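PDB 5O9J: transcription initiation factor IIB,Transcription initiation factor IIB from Methanocaldococcus jannaschii, which carries the HINT-fold mini-intein modelled here, which probably excises itself by protein splicing and joins the flanking parts of the transcription factor. Local coordinates for residues M66-V76 / G159-A169; V92-R102 / R110-V121. All coordinates share one frame; numbering follows the deposited sequence.

Contact 1. Residues M66-V76 / G159-A169. With GOL (glycerol), chain G.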
loop_
_atom_site.group_PDB
_atom_site.type_symbol
_atom_site.label_atom_id
_atom_site.label_comp_id
_atom_site.label_asym_id
_atom_site.label_seq_id
_atom_site.Cartn_x
_atom_site.Cartn_y
_atom_site.Cartn_z
ATOM N N MET A 66 2.647 11.256 9.869
ATOM C CA MET A 66 3.048 12.248 8.868
ATOM C C MET A 66 1.819 12.786 8.148
ATOM O O MET A 66 0.921 12.013 7.790
ATOM C CB MET A 66 4.009 11.652 7.835
ATOM C CG MET A 66 5.333 11.123 8.399
ATOM S SD MET A 66 6.460 12.453 8.835
ATOM C CE MET A 66 6.841 13.139 7.225
ATOM N N PRO A 67 1.787 14.108 7.919
ATOM C CA PRO A 67 0.697 14.777 7.196
ATOM C C PRO A 67 0.384 14.163 5.843
ATOM O O PRO A 67 1.288 13.904 5.052
ATOM C CB PRO A 67 1.231 16.203 7.005
ATOM C CG PRO A 67 2.126 16.414 8.173
ATOM C CD PRO A 67 2.799 15.074 8.383
ATOM N N VAL A 68 -0.901 13.953 5.585
ATOM C CA VAL A 68 -1.386 13.616 4.251
ATOM C C VAL A 68 -1.820 14.920 3.584
ATOM O O VAL A 68 -2.562 15.705 4.176
ATOM C CB VAL A 68 -2.558 12.622 4.304
ATOM C CG1 VAL A 68 -3.089 12.313 2.890
ATOM C CG2 VAL A 68 -2.126 11.335 5.022
ATOM N N SER A 69 -1.343 15.171 2.372
ATOM C CA SER A 69 -1.657 16.434 1.706
ATOM C C SER A 69 -2.933 16.318 0.887
ATOM O O SER A 69 -3.750 17.232 0.869
ATOM C CB SER A 69 -0.498 16.873 0.817
ATOM O OG SER A 69 -0.178 15.841 -0.096
ATOM N N GLU A 70 -3.094 15.189 0.204
ATOM C CA GLU A 70 -4.284 14.942 -0.600
ATOM C C GLU A 70 -4.596 13.448 -0.654
ATOM O O GLU A 70 -3.741 12.607 -0.357
ATOM C CB GLU A 70 -4.107 15.506 -2.020
ATOM C CG GLU A 70 -2.926 14.919 -2.772
ATOM C CD GLU A 70 -2.729 15.496 -4.172
ATOM O OE1 GLU A 70 -3.018 16.697 -4.395
ATOM O OE2 GLU A 70 -2.271 14.729 -5.051
ATOM N N VAL A 71 -5.832 13.118 -1.008
ATOM C CA VAL A 71 -6.218 11.726 -1.202
ATOM C C VAL A 71 -6.837 11.592 -2.578
ATOM O O VAL A 71 -7.271 12.581 -3.168
ATOM C CB VAL A 71 -7.222 11.231 -0.143
ATOM C CG1 VAL A 71 -6.652 11.396 1.272
ATOM C CG2 VAL A 71 -8.544 11.973 -0.278
ATOM N N SER A 72 -6.880 10.372 -3.092
ATOM C CA SER A 72 -7.468 10.169 -4.399
ATOM C C SER A 72 -7.952 8.739 -4.552
ATOM O O SER A 72 -7.611 7.863 -3.754
ATOM C CB SER A 72 -6.464 10.531 -5.503
ATOM O OG SER A 72 -5.456 9.550 -5.649
ATOM N N ARG A 73 -8.768 8.523 -5.576
ATOM C CA ARG A 73 -9.283 7.210 -5.916
ATOM C C ARG A 73 -9.459 7.153 -7.425
ATOM O O ARG A 73 -9.585 8.195 -8.075
ATOM C CB ARG A 73 -10.613 6.935 -5.211
ATOM C CG ARG A 73 -11.769 7.814 -5.725
ATOM C CD ARG A 73 -13.075 7.624 -4.952
ATOM N NE ARG A 73 -14.084 8.602 -5.373
ATOM C CZ ARG A 73 -15.274 8.760 -4.794
ATOM N NH1 ARG A 73 -15.617 8.007 -3.758
ATOM N NH2 ARG A 73 -16.122 9.677 -5.250
ATOM N N HIS A 74 -9.458 5.943 -7.980
ATOM C CA HIS A 74 -9.806 5.735 -9.383
ATOM C C HIS A 74 -10.402 4.347 -9.544
ATOM O O HIS A 74 -10.125 3.457 -8.731
ATOM C CB HIS A 74 -8.590 5.931 -10.299
ATOM C CG HIS A 74 -7.423 5.040 -9.979
ATOM N ND1 HIS A 74 -7.235 3.809 -10.572
ATOM C CD2 HIS A 74 -6.376 5.223 -9.142
ATOM C CE1 HIS A 74 -6.136 3.265 -10.106
ATOM N NE2 HIS A 74 -5.581 4.089 -9.237
ATOM N N PRO A 75 -11.268 4.165 -10.562
ATOM C CA PRO A 75 -11.850 2.847 -10.817
ATOM C C PRO A 75 -10.803 1.853 -11.280
ATOM O O PRO A 75 -9.901 2.215 -12.036
ATOM C CB PRO A 75 -12.873 3.110 -11.938
ATOM C CG PRO A 75 -13.110 4.577 -11.915
ATOM C CD PRO A 75 -11.823 5.193 -11.457
ATOM N N VAL A 76 -10.933 0.608 -10.845
ATOM C CA VAL A 76 -10.031 -0.445 -11.284
ATOM C C VAL A 76 -10.799 -1.734 -11.514
ATOM O O VAL A 76 -11.713 -2.065 -10.762
ATOM C CB VAL A 76 -8.904 -0.695 -10.262
ATOM C CG1 VAL A 76 -7.843 0.371 -10.385
ATOM C CG2 VAL A 76 -9.462 -0.712 -8.856
ATOM N N GLY A 159 -14.498 -1.394 -6.201
ATOM C CA GLY A 159 -14.466 -1.088 -7.620
ATOM C C GLY A 159 -13.529 0.083 -7.841
ATOM O O GLY A 159 -13.398 0.595 -8.954
ATOM N N TYR A 160 -12.876 0.499 -6.757
ATOM C CA TYR A 160 -11.923 1.598 -6.777
ATOM C C TYR A 160 -10.635 1.198 -6.039
ATOM O O TYR A 160 -10.652 0.322 -5.178
ATOM C CB TYR A 160 -12.538 2.853 -6.146
ATOM C CG TYR A 160 -13.532 3.610 -7.028
ATOM C CD1 TYR A 160 -14.759 3.049 -7.387
ATOM C CD2 TYR A 160 -13.253 4.900 -7.473
ATOM C CE1 TYR A 160 -15.671 3.752 -8.187
ATOM C CE2 TYR A 160 -14.154 5.606 -8.262
ATOM C CZ TYR A 160 -15.357 5.030 -8.617
ATOM O OH TYR A 160 -16.247 5.739 -9.403
ATOM N N ALA A 161 -9.524 1.823 -6.407
ATOM C CA ALA A 161 -8.268 1.707 -5.670
ATOM C C ALA A 161 -7.913 3.089 -5.149
ATOM O O ALA A 161 -8.343 4.092 -5.722
ATOM C CB ALA A 161 -7.175 1.163 -6.547
ATOM N N TYR A 162 -7.132 3.154 -4.076
ATOM C CA TYR A 162 -6.990 4.405 -3.340
ATOM C C TYR A 162 -5.546 4.856 -3.114
ATOM O O TYR A 162 -4.618 4.042 -3.056
ATOM C CB TYR A 162 -7.722 4.282 -2.000
ATOM C CG TYR A 162 -9.189 3.957 -2.172
ATOM C CD1 TYR A 162 -9.612 2.645 -2.327
ATOM C CD2 TYR A 162 -10.149 4.962 -2.207
ATOM C CE1 TYR A 162 -10.951 2.336 -2.508
ATOM C CE2 TYR A 162 -11.494 4.662 -2.379
ATOM C CZ TYR A 162 -11.885 3.346 -2.530
ATOM O OH TYR A 162 -13.207 3.015 -2.706
ATOM N N ASP A 163 -5.380 6.169 -2.975
ATOM C CA ASP A 163 -4.069 6.804 -2.863
ATOM C C ASP A 163 -4.015 7.840 -1.740
ATOM O O ASP A 163 -4.937 8.641 -1.564
ATOM C CB ASP A 163 -3.698 7.488 -4.180
ATOM C CG ASP A 163 -2.849 6.616 -5.088
ATOM O OD1 ASP A 163 -1.624 6.540 -4.854
ATOM O OD2 ASP A 163 -3.409 5.997 -6.025
ATOM N N LEU A 164 -2.922 7.830 -0.987
ATOM C CA LEU A 164 -2.612 8.937 -0.096
ATOM C C LEU A 164 -1.382 9.620 -0.661
ATOM O O LEU A 164 -0.533 8.963 -1.267
ATOM C CB LEU A 164 -2.359 8.457 1.338
ATOM C CG LEU A 164 -3.460 7.669 2.057
ATOM C CD1 LEU A 164 -2.972 7.145 3.400
ATOM C CD2 LEU A 164 -4.701 8.524 2.255
ATOM N N THR A 165 -1.286 10.932 -0.490
ATOM C CA THR A 165 -0.049 11.625 -0.804
ATOM C C THR A 165 0.589 12.058 0.499
ATOM O O THR A 165 0.041 12.880 1.238
ATOM C CB THR A 165 -0.260 12.848 -1.721
ATOM O OG1 THR A 165 -0.807 12.419 -2.973
ATOM C CG2 THR A 165 1.065 13.555 -1.982
ATOM N N VAL A 166 1.752 11.482 0.779
ATOM C CA VAL A 166 2.485 11.779 1.989
ATOM C C VAL A 166 3.827 12.396 1.615
ATOM O O VAL A 166 4.754 11.688 1.222
ATOM C CB VAL A 166 2.699 10.504 2.838
ATOM C CG1 VAL A 166 3.343 10.850 4.170
ATOM C CG2 VAL A 166 1.369 9.785 3.044
ATOM N N PRO A 167 3.922 13.726 1.699
ATOM C CA PRO A 167 5.176 14.450 1.462
ATOM C C PRO A 167 6.292 14.054 2.424
ATOM O O PRO A 167 6.019 13.672 3.560
ATOM C CB PRO A 167 4.782 15.920 1.676
ATOM C CG PRO A 167 3.455 15.878 2.397
ATOM C CD PRO A 167 2.787 14.644 1.893
ATOM N N ASN A 168 7.534 14.151 1.961
ATOM C CA ASN A 168 8.710 13.898 2.795
ATOM C C ASN A 168 8.728 12.493 3.399
ATOM O O ASN A 168 9.323 12.271 4.460
ATOM C CB ASN A 168 8.806 14.941 3.916
ATOM C CG ASN A 168 8.846 16.365 3.385
ATOM O OD1 ASN A 168 9.482 16.643 2.368
ATOM N ND2 ASN A 168 8.153 17.272 4.067
ATOM N N ALA A 169 8.075 11.552 2.720
ATOM C CA ALA A 169 8.080 10.156 3.141
ATOM C C ALA A 169 7.789 9.257 1.948
ATOM O O ALA A 169 8.464 8.251 1.743
ATOM C CB ALA A 169 7.069 9.920 4.256
HETATM C C1 GOL G . -15.504 4.521 -4.405
HETATM O O1 GOL G . -14.547 4.953 -3.461
HETATM C C2 GOL G . -16.644 3.797 -3.701
HETATM O O2 GOL G . -17.661 4.731 -3.407
HETATM C C3 GOL G . -17.203 2.735 -4.642
HETATM O O3 GOL G . -18.546 2.469 -4.303
#

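Contact 2. Residues V92-R102 / R110-V121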
loop_
_atom_site.group_PDB
_atom_site.type_symbol
_atom_site.label_atom_id
_atom_site.label_comp_id
_atom_site.label_asym_id
_atom_site.label_seq_id
_atom_site.Cartn_x
_atom_site.Cartn_y
_atom_site.Cartn_z
ATOM N N VAL A 92 -3.217 -6.348 -4.529
ATOM C CA VAL A 92 -2.639 -5.150 -5.134
ATOM C C VAL A 92 -2.923 -5.064 -6.626
ATOM O O VAL A 92 -3.224 -6.062 -7.275
ATOM C CB VAL A 92 -1.101 -5.078 -4.921
ATOM C CG1 VAL A 92 -0.777 -4.958 -3.455
ATOM C CG2 VAL A 92 -0.422 -6.301 -5.506
ATOM N N THR A 93 -2.816 -3.860 -7.165
ATOM C CA THR A 93 -2.967 -3.661 -8.592
ATOM C C THR A 93 -1.722 -4.118 -9.328
ATOM O O THR A 93 -0.670 -4.365 -8.729
ATOM C CB THR A 93 -3.247 -2.196 -8.933
ATOM O OG1 THR A 93 -2.141 -1.391 -8.513
ATOM C CG2 THR A 93 -4.514 -1.724 -8.231
ATOM N N ARG A 94 -1.862 -4.215 -10.639
ATOM C CA ARG A 94 -0.863 -4.806 -11.513
ATOM C C ARG A 94 0.460 -4.058 -11.490
ATOM O O ARG A 94 1.523 -4.656 -11.639
ATOM C CB ARG A 94 -1.424 -4.865 -12.940
ATOM C CG ARG A 94 -0.549 -4.247 -14.008
ATOM C CD ARG A 94 -1.094 -4.526 -15.397
ATOM N NE ARG A 94 -1.337 -5.949 -15.615
ATOM C CZ ARG A 94 -2.544 -6.504 -15.612
ATOM N NH1 ARG A 94 -3.617 -5.751 -15.392
ATOM N NH2 ARG A 94 -2.678 -7.809 -15.818
ATOM N N SER A 95 0.392 -2.749 -11.288
ATOM C CA SER A 95 1.574 -1.912 -11.409
ATOM C C SER A 95 2.445 -1.913 -10.158
ATOM O O SER A 95 3.247 -1.005 -9.976
ATOM C CB SER A 95 1.168 -0.481 -11.727
ATOM O OG SER A 95 0.413 0.059 -10.659
ATOM N N HIS A 96 2.283 -2.900 -9.285
ATOM C CA HIS A 96 3.136 -2.969 -8.100
ATOM C C HIS A 96 4.205 -4.024 -8.265
ATOM O O HIS A 96 4.006 -5.022 -8.955
ATOM C CB HIS A 96 2.324 -3.259 -6.839
ATOM C CG HIS A 96 1.547 -2.086 -6.345
ATOM N ND1 HIS A 96 0.275 -1.789 -6.788
ATOM C CD2 HIS A 96 1.869 -1.113 -5.453
ATOM C CE1 HIS A 96 -0.155 -0.699 -6.189
ATOM N NE2 HIS A 96 0.794 -0.264 -5.375
ATOM N N SER A 97 5.342 -3.807 -7.613
ATOM C CA SER A 97 6.414 -4.781 -7.671
ATOM C C SER A 97 6.804 -5.214 -6.264
ATOM O O SER A 97 6.593 -4.477 -5.296
ATOM C CB SER A 97 7.619 -4.206 -8.408
ATOM O OG SER A 97 8.222 -3.183 -7.638
ATOM N N VAL A 98 7.363 -6.413 -6.153
ATOM C CA VAL A 98 7.735 -6.963 -4.857
ATOM C C VAL A 98 9.082 -7.668 -4.929
ATOM O O VAL A 98 9.421 -8.278 -5.946
ATOM C CB VAL A 98 6.673 -7.954 -4.339
ATOM C CG1 VAL A 98 5.402 -7.222 -3.960
ATOM C CG2 VAL A 98 6.380 -9.007 -5.387
ATOM N N PHE A 99 9.853 -7.578 -3.850
ATOM C CA PHE A 99 11.155 -8.229 -3.803
ATOM C C PHE A 99 11.009 -9.724 -3.958
ATOM O O PHE A 99 10.313 -10.376 -3.184
ATOM C CB PHE A 99 11.881 -7.900 -2.502
ATOM C CG PHE A 99 12.593 -6.588 -2.538
ATOM C CD1 PHE A 99 12.627 -5.848 -3.704
ATOM C CD2 PHE A 99 13.247 -6.105 -1.424
ATOM C CE1 PHE A 99 13.285 -4.642 -3.755
ATOM C CE2 PHE A 99 13.920 -4.902 -1.474
ATOM C CZ PHE A 99 13.931 -4.167 -2.638
ATOM N N THR A 100 11.666 -10.254 -4.983
ATOM C CA THR A 100 11.599 -11.672 -5.310
ATOM C C THR A 100 13.015 -12.204 -5.498
ATOM O O THR A 100 13.916 -11.460 -5.883
ATOM C CB THR A 100 10.788 -11.930 -6.604
ATOM O OG1 THR A 100 9.645 -11.066 -6.646
ATOM C CG2 THR A 100 10.319 -13.373 -6.680
ATOM N N ILE A 101 13.219 -13.487 -5.236
ATOM C CA ILE A 101 14.486 -14.096 -5.607
ATOM C C ILE A 101 14.418 -14.536 -7.058
ATOM O O ILE A 101 13.623 -15.389 -7.432
ATOM C CB ILE A 101 14.848 -15.285 -4.712
ATOM C CG1 ILE A 101 15.108 -14.784 -3.290
ATOM C CG2 ILE A 101 16.081 -15.988 -5.260
ATOM C CD1 ILE A 101 15.717 -15.811 -2.365
ATOM N N ARG A 102 15.239 -13.919 -7.888
ATOM C CA ARG A 102 15.278 -14.265 -9.299
ATOM C C ARG A 102 16.729 -14.322 -9.707
ATOM O O ARG A 102 17.478 -13.378 -9.456
ATOM C CB ARG A 102 14.509 -13.244 -10.148
ATOM C CG ARG A 102 13.006 -13.336 -10.012
ATOM C CD ARG A 102 12.482 -14.615 -10.642
ATOM N NE ARG A 102 11.027 -14.718 -10.552
ATOM C CZ ARG A 102 10.181 -14.124 -11.392
ATOM N NH1 ARG A 102 8.873 -14.276 -11.232
ATOM N NH2 ARG A 102 10.639 -13.371 -12.387
ATOM N N ARG A 110 7.387 -7.097 -10.861
ATOM C CA ARG A 110 5.971 -6.751 -11.016
ATOM C C ARG A 110 5.076 -7.927 -10.621
ATOM O O ARG A 110 5.434 -9.086 -10.846
ATOM C CB ARG A 110 5.676 -6.318 -12.451
ATOM C CG ARG A 110 5.971 -4.855 -12.711
ATOM C CD ARG A 110 5.684 -4.482 -14.149
ATOM N NE ARG A 110 4.365 -4.931 -14.581
ATOM C CZ ARG A 110 3.388 -4.120 -14.969
ATOM N NH1 ARG A 110 3.570 -2.804 -14.977
ATOM N NH2 ARG A 110 2.226 -4.629 -15.355
ATOM N N VAL A 111 3.931 -7.631 -10.013
ATOM C CA VAL A 111 3.071 -8.677 -9.460
ATOM C C VAL A 111 2.462 -9.567 -10.541
ATOM O O VAL A 111 2.117 -10.726 -10.280
ATOM C CB VAL A 111 1.933 -8.079 -8.608
ATOM C CG1 VAL A 111 2.501 -7.398 -7.368
ATOM C CG2 VAL A 111 1.107 -7.102 -9.430
ATOM N N ASP A 112 2.335 -9.030 -11.752
ATOM C CA ASP A 112 1.740 -9.793 -12.849
ATOM C C ASP A 112 2.771 -10.697 -13.531
ATOM O O ASP A 112 2.425 -11.501 -14.391
ATOM C CB ASP A 112 1.080 -8.854 -13.870
ATOM C CG ASP A 112 2.059 -7.878 -14.502
ATOM O OD1 ASP A 112 3.212 -7.784 -14.032
ATOM O OD2 ASP A 112 1.663 -7.191 -15.471
ATOM N N GLU A 113 4.032 -10.573 -13.125
ATOM C CA GLU A 113 5.093 -11.427 -13.649
ATOM C C GLU A 113 5.532 -12.459 -12.613
ATOM O O GLU A 113 6.442 -13.256 -12.851
ATOM C CB GLU A 113 6.285 -10.586 -14.100
ATOM C CG GLU A 113 5.956 -9.599 -15.216
ATOM C CD GLU A 113 7.185 -8.881 -15.755
ATOM O OE1 GLU A 113 8.317 -9.254 -15.377
ATOM O OE2 GLU A 113 7.016 -7.938 -16.562
ATOM N N LEU A 114 4.878 -12.444 -11.460
ATOM C CA LEU A 114 5.142 -13.441 -10.433
ATOM C C LEU A 114 4.541 -14.789 -10.816
ATOM O O LEU A 114 3.554 -14.854 -11.548
ATOM C CB LEU A 114 4.581 -12.988 -9.090
ATOM C CG LEU A 114 5.288 -11.826 -8.403
ATOM C CD1 LEU A 114 4.446 -11.373 -7.235
ATOM C CD2 LEU A 114 6.668 -12.256 -7.939
ATOM N N LYS A 115 5.142 -15.858 -10.305
ATOM C CA LYS A 115 4.671 -17.212 -10.561
ATOM C C LYS A 115 4.585 -17.995 -9.263
ATOM O O LYS A 115 5.352 -17.746 -8.342
ATOM C CB LYS A 115 5.605 -17.919 -11.545
ATOM C CG LYS A 115 5.641 -17.271 -12.924
ATOM C CD LYS A 115 6.862 -17.706 -13.726
ATOM C CE LYS A 115 8.155 -17.264 -13.054
ATOM N NZ LYS A 115 9.340 -17.432 -13.944
ATOM N N VAL A 116 3.648 -18.936 -9.185
ATOM C CA VAL A 116 3.557 -19.842 -8.041
ATOM C C VAL A 116 4.916 -20.502 -7.833
ATOM O O VAL A 116 5.586 -20.850 -8.801
ATOM C CB VAL A 116 2.459 -20.922 -8.245
ATOM C CG1 VAL A 116 2.471 -21.937 -7.105
ATOM C CG2 VAL A 116 1.085 -20.274 -8.374
ATOM N N GLY A 117 5.345 -20.639 -6.583
ATOM C CA GLY A 117 6.667 -21.166 -6.309
ATOM C C GLY A 117 7.747 -20.104 -6.169
ATOM O O GLY A 117 8.826 -20.376 -5.628
ATOM N N ASP A 118 7.474 -18.898 -6.663
ATOM C CA ASP A 118 8.403 -17.781 -6.486
ATOM C C ASP A 118 8.648 -17.537 -5.010
ATOM O O ASP A 118 7.754 -17.735 -4.187
ATOM C CB ASP A 118 7.868 -16.502 -7.134
ATOM C CG ASP A 118 8.540 -16.190 -8.457
ATOM O OD1 ASP A 118 9.696 -16.617 -8.651
ATOM O OD2 ASP A 118 7.913 -15.508 -9.299
ATOM N N ILE A 119 9.863 -17.118 -4.679
ATOM C CA ILE A 119 10.211 -16.800 -3.301
ATOM C C ILE A 119 10.185 -15.294 -3.075
ATOM O O ILE A 119 10.985 -14.558 -3.648
ATOM C CB ILE A 119 11.603 -17.341 -2.919
ATOM C CG1 ILE A 119 11.637 -18.865 -3.054
ATOM C CG2 ILE A 119 11.970 -16.915 -1.496
ATOM C CD1 ILE A 119 12.946 -19.486 -2.597
ATOM N N LEU A 120 9.249 -14.845 -2.248
ATOM C CA LEU A 120 9.151 -13.439 -1.896
ATOM C C LEU A 120 9.935 -13.144 -0.633
ATOM O O LEU A 120 10.069 -13.993 0.246
ATOM C CB LEU A 120 7.693 -13.024 -1.705
ATOM C CG LEU A 120 6.820 -13.082 -2.957
ATOM C CD1 LEU A 120 5.467 -12.416 -2.704
ATOM C CD2 LEU A 120 7.539 -12.429 -4.123
ATOM N N VAL A 121 10.468 -11.933 -0.555
ATOM C CA VAL A 121 11.132 -11.488 0.653
ATOM C C VAL A 121 10.208 -10.532 1.387
ATOM O O VAL A 121 9.932 -9.440 0.910
ATOM C CB VAL A 121 12.472 -10.803 0.349
ATOM C CG1 VAL A 121 13.216 -10.489 1.653
ATOM C CG2 VAL A 121 13.321 -11.688 -0.554
HETATM O O HOH W 1 11.791 -17.062 -6.763
#

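Contact 1. Residues M66-V76 / G159-A169
Val71 and Leu164 run alongside each other off the same face of the sheet, Val71 CG1 3.6 Å from Leu164 CD2. Along the same face Arg73 CB rests 3.6 Å from Tyr162 CD2, and helix 24-33 packs over this largely apolar face through Ile28, Ile31 and Ile32. The backbones bond in regular antiparallel fashion here: Ser72 with Asp163, then His74 with Ala161, where Ala161 N reaches His74 O at 2.9 Å. Strands 70-75 and 160-165 are neighbours in one antiparallel sheet of the all-beta HINT fold of inteins. The face bearing Ser72 and Asp163 is more polar; the Asp163 carboxylate turns to the backbone N of Tyr3 and of Ala4. Toward Glu70 and Pro75 it is the side chains, not the backbone bonds, that open to solvent. Thr165 OG1 gives Glu70 OE2 a weak bond, 3.4 Å long, while Glu70 OE1 pairs with Arg39. At the other end the Tyr160 ring is sandwiched between Pro75 on one face and a glycerol, probably from the crystallisation liquor, on the opposite one. The extended Arg73 chain (chi2 -175°, chi3 173°) runs past this ring, CG 3.7 Å from Tyr160 CD2, to reach Asp29 and Glu45.

Contact 2. Residues V92-R102 / R110-V121
The guanidinium of Arg102 has the Asp118 carboxylate and Glu113 O along its edge, in plane, and the Lys115 side chain over one face. A second guanidinium, that of Arg110, takes Arg94 O over one face and grips Asp112 side-on at its edge; Arg94 in turn offers its own edge to Asp112. This corner of the HINT fold holds the type I turn Thr93 to His96, whose sequence matches the TxxH motif of inteins. Asp112 OD2 accepts from Arg110 NH2 at 2.6 Å and from Arg94 NE at 3.3 Å, both from the same face of the carboxylate, with the Arg94 and Asp112 planes 62° apart; Arg94 NH1 has Glu78 as another partner. Further along, Arg102 bends at chi2 (-69°), which brings NE 3.0 Å from Asp118 OD1 and NH1 3.1 Å from Glu113 O; in the same salt bridge NH1 also meets Asp118 OD2, at a modelled length too short to be taken literally. A leucine in place of Arg102 would probably leave the buried Asp118 carboxylate without its charged mate and Glu113 O without this donor. Between the two salt-bridged groups the packing is apolar: Val98 CG2 meets Leu114 CD1 at 3.6 Å, the two side chains roughly perpendicular, and also touches Leu120 CD2. Val111 packs on Val92, its own N bonded to His96 O at 2.8 Å. Where strand 96-102 nears its end, one water gives hydrogens to Ile101 O and Asp118 OD1 and accepts from Ile119 N, 2.8 Å away.

Overall arrangement
From the N terminus the chain lays down strand 5-6 and passes through helix 24-33 and several strands to strand 63-67, whose end opens segment 66-76. It leaves for the other half of the molecule, where contact 2 closes a short loop that holds most of strand 105-110. After strand 143-154 it returns as 159-169 and closes the much longer loop of contact 1, which holds all of contact 2; the two nest without crossing. Contact 2 bridges two sheets, the one holding 96-102 and the one holding 119-123, whereas contact 1 joins neighbouring strands of one sheet. Their centres lie about 23 Å apart, yet Ala161 packs against Thr93.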